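Local coordinates for spore germination protein GerM (Bacillus subtilis subsp. subtilis str. 168, PDB 6GZB), which has no established molecular role but affects both sporulation and germination, and is built from two GerMN domains in tandem, at residues 60-68 with 212-220; 229-237 with 294-302. All coordinates share one frame; numbering follows the deposited sequence.

Contact 1: 60-68 with 212-220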
loop_
_atom_site.group_PDB
_atom_site.type_symbol
_atom_site.label_atom_id
_atom_site.label_comp_id
_atom_site.label_asym_id
_atom_site.label_seq_id
_atom_site.Cartn_x
_atom_site.Cartn_y
_atom_site.Cartn_z
ATOM N N ASP A 60 -0.944 -6.310 10.476
ATOM C CA ASP A 60 -2.185 -6.240 11.240
ATOM C C ASP A 60 -2.611 -7.619 11.756
ATOM O O ASP A 60 -1.913 -8.617 11.551
ATOM C CB ASP A 60 -3.296 -5.530 10.440
ATOM C CG ASP A 60 -4.132 -6.465 9.585
ATOM O OD1 ASP A 60 -3.749 -7.643 9.361
ATOM O OD2 ASP A 60 -5.163 -5.965 9.069
ATOM N N LYS A 61 -3.703 -7.658 12.509
ATOM C CA LYS A 61 -4.014 -8.848 13.296
ATOM C C LYS A 61 -4.432 -10.008 12.418
ATOM O O LYS A 61 -4.437 -11.153 12.863
ATOM C CB LYS A 61 -5.090 -8.564 14.342
ATOM C CG LYS A 61 -6.418 -8.105 13.781
ATOM C CD LYS A 61 -7.474 -8.077 14.882
ATOM C CE LYS A 61 -8.214 -6.752 14.935
ATOM N NZ LYS A 61 -8.983 -6.489 13.691
ATOM N N ASN A 62 -4.744 -9.727 11.157
ATOM C CA ASN A 62 -5.135 -10.783 10.215
ATOM C C ASN A 62 -3.993 -11.162 9.262
ATOM O O ASN A 62 -4.160 -12.001 8.376
ATOM C CB ASN A 62 -6.369 -10.346 9.429
ATOM C CG ASN A 62 -7.618 -10.276 10.303
ATOM O OD1 ASN A 62 -8.434 -9.362 10.174
ATOM N ND2 ASN A 62 -7.765 -11.243 11.200
ATOM N N GLY A 63 -2.818 -10.582 9.478
ATOM C CA GLY A 63 -1.634 -10.963 8.708
ATOM C C GLY A 63 -1.275 -10.030 7.554
ATOM O O GLY A 63 -0.276 -10.249 6.869
ATOM N N TYR A 64 -2.053 -8.973 7.351
ATOM C CA TYR A 64 -1.796 -8.055 6.233
ATOM C C TYR A 64 -0.662 -7.095 6.559
ATOM O O TYR A 64 -0.582 -6.556 7.665
ATOM C CB TYR A 64 -3.043 -7.257 5.866
ATOM C CG TYR A 64 -4.132 -8.084 5.244
ATOM C CD1 TYR A 64 -4.140 -8.358 3.877
ATOM C CD2 TYR A 64 -5.172 -8.579 6.020
ATOM C CE1 TYR A 64 -5.159 -9.108 3.307
ATOM C CE2 TYR A 64 -6.163 -9.365 5.470
ATOM C CZ TYR A 64 -6.165 -9.618 4.112
ATOM O OH TYR A 64 -7.169 -10.403 3.582
ATOM N N VAL A 65 0.203 -6.866 5.575
ATOM C CA VAL A 65 1.153 -5.769 5.635
ATOM C C VAL A 65 0.425 -4.487 5.264
ATOM O O VAL A 65 -0.192 -4.402 4.206
ATOM C CB VAL A 65 2.341 -6.005 4.678
ATOM C CG1 VAL A 65 3.345 -4.867 4.768
ATOM C CG2 VAL A 65 2.998 -7.334 4.999
ATOM N N VAL A 66 0.475 -3.506 6.158
ATOM C CA VAL A 66 -0.379 -2.325 6.061
ATOM C C VAL A 66 0.387 -1.101 6.538
ATOM O O VAL A 66 1.088 -1.158 7.547
ATOM C CB VAL A 66 -1.618 -2.428 6.980
ATOM C CG1 VAL A 66 -2.578 -1.295 6.666
ATOM C CG2 VAL A 66 -2.306 -3.778 6.843
ATOM N N ALA A 67 0.203 0.015 5.848
ATOM C CA ALA A 67 0.783 1.284 6.277
ATOM C C ALA A 67 0.085 1.755 7.553
ATOM O O ALA A 67 -1.138 1.750 7.631
ATOM C CB ALA A 67 0.631 2.335 5.180
ATOM N N GLN A 68 0.880 2.120 8.557
ATOM C CA GLN A 68 0.416 2.961 9.645
ATOM C C GLN A 68 1.294 4.191 9.749
ATOM O O GLN A 68 2.508 4.082 9.919
ATOM C CB GLN A 68 0.429 2.197 10.964
ATOM C CG GLN A 68 -0.617 1.100 11.041
ATOM C CD GLN A 68 -2.004 1.656 11.272
ATOM O OE1 GLN A 68 -2.359 2.014 12.399
ATOM N NE2 GLN A 68 -2.791 1.760 10.200
ATOM N N SER A 212 -9.975 2.368 14.487
ATOM C CA SER A 212 -10.051 3.015 13.182
ATOM C C SER A 212 -10.340 2.085 12.005
ATOM O O SER A 212 -10.219 0.864 12.094
ATOM C CB SER A 212 -8.767 3.807 12.901
ATOM O OG SER A 212 -7.654 2.944 12.717
ATOM N N GLU A 213 -10.802 2.700 10.923
ATOM C CA GLU A 213 -10.716 2.137 9.588
ATOM C C GLU A 213 -9.330 2.402 9.009
ATOM O O GLU A 213 -8.710 3.423 9.287
ATOM C CB GLU A 213 -11.745 2.796 8.671
ATOM C CG GLU A 213 -13.198 2.483 8.975
ATOM C CD GLU A 213 -14.141 3.204 8.023
ATOM O OE1 GLU A 213 -13.858 4.370 7.685
ATOM O OE2 GLU A 213 -15.122 2.589 7.558
ATOM N N TYR A 214 -8.852 1.479 8.187
ATOM C CA TYR A 214 -7.610 1.682 7.484
ATOM C C TYR A 214 -7.616 0.933 6.161
ATOM O O TYR A 214 -8.489 0.122 5.900
ATOM C CB TYR A 214 -6.418 1.268 8.352
ATOM C CG TYR A 214 -6.468 -0.155 8.873
ATOM C CD1 TYR A 214 -5.875 -1.185 8.170
ATOM C CD2 TYR A 214 -7.000 -0.444 10.122
ATOM C CE1 TYR A 214 -5.905 -2.484 8.639
ATOM C CE2 TYR A 214 -6.990 -1.734 10.627
ATOM C CZ TYR A 214 -6.446 -2.749 9.881
ATOM O OH TYR A 214 -6.404 -4.029 10.374
ATOM N N TYR A 215 -6.721 1.322 5.272
ATOM C CA TYR A 215 -6.771 0.858 3.907
ATOM C C TYR A 215 -5.641 -0.117 3.652
ATOM O O TYR A 215 -4.488 0.174 3.945
ATOM C CB TYR A 215 -6.716 2.048 2.951
ATOM C CG TYR A 215 -7.939 2.931 3.099
ATOM C CD1 TYR A 215 -9.122 2.617 2.441
ATOM C CD2 TYR A 215 -7.964 3.958 4.033
ATOM C CE1 TYR A 215 -10.264 3.365 2.630
ATOM C CE2 TYR A 215 -9.109 4.707 4.236
ATOM C CZ TYR A 215 -10.258 4.390 3.545
ATOM O OH TYR A 215 -11.389 5.143 3.715
ATOM N N VAL A 216 -6.006 -1.302 3.171
ATOM C CA VAL A 216 -5.082 -2.405 3.005
ATOM C C VAL A 216 -4.882 -2.710 1.522
ATOM O O VAL A 216 -5.850 -2.959 0.789
ATOM C CB VAL A 216 -5.634 -3.674 3.671
ATOM C CG1 VAL A 216 -4.672 -4.838 3.473
ATOM C CG2 VAL A 216 -5.897 -3.419 5.146
ATOM N N PRO A 217 -3.632 -2.651 1.065
ATOM C CA PRO A 217 -3.335 -2.893 -0.343
ATOM C C PRO A 217 -3.187 -4.388 -0.596
ATOM O O PRO A 217 -2.567 -5.085 0.205
ATOM C CB PRO A 217 -1.997 -2.181 -0.533
ATOM C CG PRO A 217 -1.332 -2.274 0.791
ATOM C CD PRO A 217 -2.425 -2.295 1.832
ATOM N N VAL A 218 -3.805 -4.877 -1.662
ATOM C CA VAL A 218 -3.753 -6.288 -2.015
ATOM C C VAL A 218 -3.452 -6.397 -3.509
ATOM O O VAL A 218 -4.115 -5.770 -4.337
ATOM C CB VAL A 218 -5.102 -6.975 -1.718
ATOM C CG1 VAL A 218 -5.125 -8.378 -2.273
ATOM C CG2 VAL A 218 -5.372 -6.992 -0.220
ATOM N N THR A 219 -2.440 -7.184 -3.854
ATOM C CA THR A 219 -2.116 -7.422 -5.263
ATOM C C THR A 219 -2.996 -8.531 -5.839
ATOM O O THR A 219 -2.925 -9.679 -5.415
ATOM C CB THR A 219 -0.646 -7.813 -5.437
ATOM O OG1 THR A 219 0.190 -6.792 -4.878
ATOM C CG2 THR A 219 -0.316 -7.981 -6.908
ATOM N N LYS A 220 -3.850 -8.165 -6.784
ATOM C CA LYS A 220 -4.737 -9.110 -7.437
ATOM C C LYS A 220 -4.185 -9.490 -8.809
ATOM O O LYS A 220 -3.270 -8.839 -9.320
ATOM C CB LYS A 220 -6.116 -8.477 -7.601
ATOM C CG LYS A 220 -6.674 -7.942 -6.293
ATOM C CD LYS A 220 -8.165 -7.708 -6.390
ATOM C CE LYS A 220 -8.923 -9.002 -6.180
ATOM N NZ LYS A 220 -10.325 -8.750 -5.754
HETATM O O HOH W 1 -1.632 0.539 3.609
#
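Val66 enters the hollow between Tyr214 and Val216 on strand 213-220. Its two methyls divide the work: CG1 lies 3.6 Å from Tyr214 CD1, meeting the ring obliquely, while CG2 sits 4.0 Å from Val216 CG2. The second bump comes the other way, with Val216 CG1 pressing 3.6 Å from Tyr64 CD1. CG1 of Val216 is anti to its own backbone N (chi1 179°), which turns this branch to Tyr64 and leaves CG2 for Val66. Further along the strand, Val218 CG2 continues the apolar seam beside Tyr64 CE1, again meeting the ring obliquely, while the phenol OH of that ring is bonded to Ser245 O.

Tyr214 reaches across to the turn, and its OH donates to Asp60 OD2 over 2.6 Å. OD2 sits at the ring edge and is met on its anti side, a little out of the carboxylate plane; carboxylate and ring planes are 81° apart. Asp60 is itself held by its turn: OD1 accepts from Asn62 N and Tyr64 N on opposite faces of the carboxylate, the former bond making an Asx turn. At the backbone, one water links Ala67 N to Tyr215 O.

The strand axes approach to 6.5 Å at 142°, and the direct hydrogen bond between the segments is from a side chain. Such geometry is that of strands from two separate sheets meeting through side chains, here joining the tandem GerMN domains.

Contact 2: 229-237 with 294-302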
loop_
_atom_site.group_PDB
_atom_site.type_symbol
_atom_site.label_atom_id
_atom_site.label_comp_id
_atom_site.label_asym_id
_atom_site.label_seq_id
_atom_site.Cartn_x
_atom_site.Cartn_y
_atom_site.Cartn_z
ATOM N N ASP A 229 -5.916 -0.631 -16.980
ATOM C CA ASP A 229 -5.795 -1.004 -15.566
ATOM C C ASP A 229 -6.563 -0.062 -14.636
ATOM O O ASP A 229 -6.800 -0.379 -13.463
ATOM C CB ASP A 229 -4.328 -1.075 -15.150
ATOM C CG ASP A 229 -3.640 -2.344 -15.649
ATOM O OD1 ASP A 229 -4.337 -3.364 -15.854
ATOM O OD2 ASP A 229 -2.414 -2.305 -15.891
ATOM N N ILE A 230 -6.945 1.098 -15.157
ATOM C CA ILE A 230 -7.806 2.010 -14.417
ATOM C C ILE A 230 -9.200 1.400 -14.279
ATOM O O ILE A 230 -9.721 1.234 -13.177
ATOM C CB ILE A 230 -7.885 3.382 -15.106
ATOM C CG1 ILE A 230 -6.555 4.126 -14.957
ATOM C CG2 ILE A 230 -9.012 4.204 -14.507
ATOM C CD1 ILE A 230 -6.418 5.306 -15.885
ATOM N N THR A 231 -9.740 0.937 -15.394
ATOM C CA THR A 231 -11.017 0.238 -15.394
ATOM C C THR A 231 -10.956 -1.076 -14.617
ATOM O O THR A 231 -11.883 -1.419 -13.882
ATOM C CB THR A 231 -11.487 -0.028 -16.837
ATOM O OG1 THR A 231 -11.697 1.222 -17.502
ATOM C CG2 THR A 231 -12.781 -0.822 -16.853
ATOM N N ALA A 232 -9.879 -1.830 -14.803
ATOM C CA ALA A 232 -9.689 -3.077 -14.065
ATOM C C ALA A 232 -9.735 -2.829 -12.555
ATOM O O ALA A 232 -10.394 -3.565 -11.816
ATOM C CB ALA A 232 -8.365 -3.720 -14.451
ATOM N N ALA A 233 -8.996 -1.819 -12.103
ATOM C CA ALA A 233 -8.969 -1.438 -10.685
ATOM C C ALA A 233 -10.363 -1.124 -10.153
ATOM O O ALA A 233 -10.771 -1.628 -9.106
ATOM C CB ALA A 233 -8.049 -0.246 -10.481
ATOM N N ILE A 234 -11.108 -0.321 -10.898
ATOM C CA ILE A 234 -12.471 0.024 -10.510
ATOM C C ILE A 234 -13.366 -1.210 -10.441
ATOM O O ILE A 234 -14.120 -1.377 -9.481
ATOM C CB ILE A 234 -13.088 1.054 -11.477
ATOM C CG1 ILE A 234 -12.317 2.374 -11.412
ATOM C CG2 ILE A 234 -14.547 1.289 -11.138
ATOM C CD1 ILE A 234 -12.130 2.896 -10.004
ATOM N N ASN A 235 -13.266 -2.089 -11.435
ATOM C CA ASN A 235 -14.059 -3.325 -11.426
ATOM C C ASN A 235 -13.714 -4.196 -10.219
ATOM O O ASN A 235 -14.605 -4.785 -9.599
ATOM C CB ASN A 235 -13.862 -4.129 -12.723
ATOM C CG ASN A 235 -14.462 -3.445 -13.939
ATOM O OD1 ASN A 235 -15.282 -2.540 -13.812
ATOM N ND2 ASN A 235 -13.983 -3.808 -15.120
ATOM N N GLU A 236 -12.430 -4.262 -9.861
ATOM C CA GLU A 236 -12.025 -5.053 -8.691
ATOM C C GLU A 236 -12.535 -4.434 -7.388
ATOM O O GLU A 236 -12.858 -5.147 -6.427
ATOM C CB GLU A 236 -10.496 -5.196 -8.621
ATOM C CG GLU A 236 -9.886 -6.071 -9.708
ATOM C CD GLU A 236 -10.464 -7.479 -9.724
ATOM O OE1 GLU A 236 -10.780 -8.002 -8.645
ATOM O OE2 GLU A 236 -10.662 -8.034 -10.819
ATOM N N LEU A 237 -12.560 -3.110 -7.332
ATOM C CA LEU A 237 -13.082 -2.420 -6.146
ATOM C C LEU A 237 -14.564 -2.708 -5.961
ATOM O O LEU A 237 -15.016 -2.969 -4.846
ATOM C CB LEU A 237 -12.846 -0.920 -6.248
ATOM C CG LEU A 237 -11.406 -0.477 -5.952
ATOM C CD1 LEU A 237 -11.206 0.992 -6.281
ATOM C CD2 LEU A 237 -11.062 -0.731 -4.498
ATOM N N SER A 294 -10.410 4.668 -1.317
ATOM C CA SER A 294 -10.049 3.428 -1.984
ATOM C C SER A 294 -9.698 3.677 -3.444
ATOM O O SER A 294 -8.678 3.201 -3.936
ATOM C CB SER A 294 -11.202 2.424 -1.894
ATOM O OG SER A 294 -11.207 1.819 -0.629
ATOM N N ILE A 295 -10.543 4.440 -4.130
ATOM C CA ILE A 295 -10.286 4.798 -5.513
ATOM C C ILE A 295 -8.956 5.517 -5.670
ATOM O O ILE A 295 -8.133 5.164 -6.516
ATOM C CB ILE A 295 -11.399 5.693 -6.071
ATOM C CG1 ILE A 295 -12.678 4.878 -6.256
ATOM C CG2 ILE A 295 -10.955 6.317 -7.382
ATOM C CD1 ILE A 295 -13.903 5.725 -6.530
ATOM N N VAL A 296 -8.749 6.536 -4.851
ATOM C CA VAL A 296 -7.603 7.403 -5.006
ATOM C C VAL A 296 -6.309 6.701 -4.627
ATOM O O VAL A 296 -5.303 6.827 -5.329
ATOM C CB VAL A 296 -7.767 8.690 -4.169
ATOM C CG1 VAL A 296 -6.491 9.516 -4.192
ATOM C CG2 VAL A 296 -8.930 9.499 -4.704
ATOM N N LEU A 297 -6.323 5.967 -3.520
ATOM C CA LEU A 297 -5.139 5.201 -3.119
ATOM C C LEU A 297 -4.780 4.163 -4.185
ATOM O O LEU A 297 -3.609 3.913 -4.449
ATOM C CB LEU A 297 -5.356 4.499 -1.770
ATOM C CG LEU A 297 -5.363 5.418 -0.545
ATOM C CD1 LEU A 297 -5.832 4.656 0.679
ATOM C CD2 LEU A 297 -3.987 6.018 -0.293
ATOM N N THR A 298 -5.798 3.550 -4.775
ATOM C CA THR A 298 -5.589 2.462 -5.726
ATOM C C THR A 298 -5.021 3.014 -7.035
ATOM O O THR A 298 -3.991 2.560 -7.525
ATOM C CB THR A 298 -6.903 1.714 -5.992
ATOM O OG1 THR A 298 -7.330 1.041 -4.793
ATOM C CG2 THR A 298 -6.735 0.707 -7.110
ATOM N N LEU A 299 -5.649 4.057 -7.547
ATOM C CA LEU A 299 -5.257 4.620 -8.834
ATOM C C LEU A 299 -3.896 5.310 -8.781
ATOM O O LEU A 299 -3.085 5.159 -9.703
ATOM C CB LEU A 299 -6.326 5.585 -9.337
ATOM C CG LEU A 299 -7.308 4.998 -10.355
ATOM C CD1 LEU A 299 -7.528 3.514 -10.152
ATOM C CD2 LEU A 299 -8.634 5.735 -10.362
ATOM N N THR A 300 -3.599 5.988 -7.677
ATOM C CA THR A 300 -2.310 6.669 -7.539
ATOM C C THR A 300 -1.151 5.728 -7.224
ATOM O O THR A 300 -0.034 6.189 -7.038
ATOM C CB THR A 300 -2.346 7.784 -6.469
ATOM O OG1 THR A 300 -2.701 7.250 -5.190
ATOM C CG2 THR A 300 -3.339 8.849 -6.847
ATOM N N GLU A 301 -1.409 4.423 -7.131
ATOM C CA GLU A 301 -0.331 3.432 -7.135
ATOM C C GLU A 301 0.172 3.172 -8.547
ATOM O O GLU A 301 1.238 2.592 -8.718
ATOM C CB GLU A 301 -0.790 2.087 -6.556
ATOM C CG GLU A 301 -1.093 2.091 -5.076
ATOM C CD GLU A 301 0.116 2.375 -4.199
ATOM O OE1 GLU A 301 -0.099 2.833 -3.057
ATOM O OE2 GLU A 301 1.269 2.155 -4.621
ATOM N N GLN A 302 -0.673 3.448 -9.519
ATOM C CA GLN A 302 -0.372 3.206 -10.907
ATOM C C GLN A 302 0.535 4.269 -11.443
ATOM O O GLN A 302 0.488 5.390 -11.010
ATOM C CB GLN A 302 -1.629 3.085 -11.734
ATOM C CG GLN A 302 -2.425 1.852 -11.401
ATOM C CD GLN A 302 -3.726 1.732 -12.137
ATOM O OE1 GLN A 302 -3.873 2.245 -13.194
ATOM N NE2 GLN A 302 -4.657 1.044 -11.568
#
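Ala233 and Leu237, one helical turn apart, carry the apolar part of this contact from helix 229-237 to helix 294-299. Ala233 CB fits between two side chains, 3.7 Å from Thr298 CG2 and 3.8 Å from Leu299 CD1. Leu237 spreads its branches: CD1 rests 4.0 Å from Ile295 CA, and CD2 lies 4.1 Å from Ser294 CB; the side chains of Leu237 and Thr298 slide past each other in opposite directions. Ile234 CD1 and Ile295 CG1 meet more loosely.

The polar part is concentrated at Gln302, beyond the second helix. Its chain is extended beyond CG, which carries NE2 to Asp229 O at 3.2 Å with an N-H...O angle of 146°. The donor stands above the carbonyl plane, 69° out of it, while Ala233 N reaches the same oxygen from the opposite face in the helical bond. The amide's other end, OE1, lies 3.7 Å from Ile230 CG1. With an alanine at Gln302, Asp229 O would probably keep its helical bond but lose this second donor, and a gap would open beside Ile230 CG1.

Within the second helix, Thr298 OG1 donates to Ser294 O over 2.7 Å and also bonds Tyr204 N, tying the helix to strand 198-208. Axes 10.4 Å apart at 140° describe an oblique, roughly antiparallel helix pair, packed against strands 198-208 and 267-272 in an alpha/beta GerMN domain.

In the fold
Strand 213-223 and helix 229-239 follow each other in the chain, so contact 1 closes just before contact 2 opens, and their centres lie about 16 Å apart. They touch directly. Lys220 NZ forms a salt bridge with Glu236 OE1 at 3.0 Å, and Tyr215 packs its CB 3.6 Å from Leu297 CD1. Tyr215 CE1 also comes within 3.7 Å of Ser294 OG, a hydroxyl bonded to Glu290 O. Strand 213-223 is therefore shared: Tyr214 and Val216 serve contact 1 between the two GerMN domains, whereas Tyr215 and Lys220 reach the helices of contact 2, inside the second domain. Contact 1 lies about 8 Å from the chain centre and contact 2 about 12 Å, measured between centres.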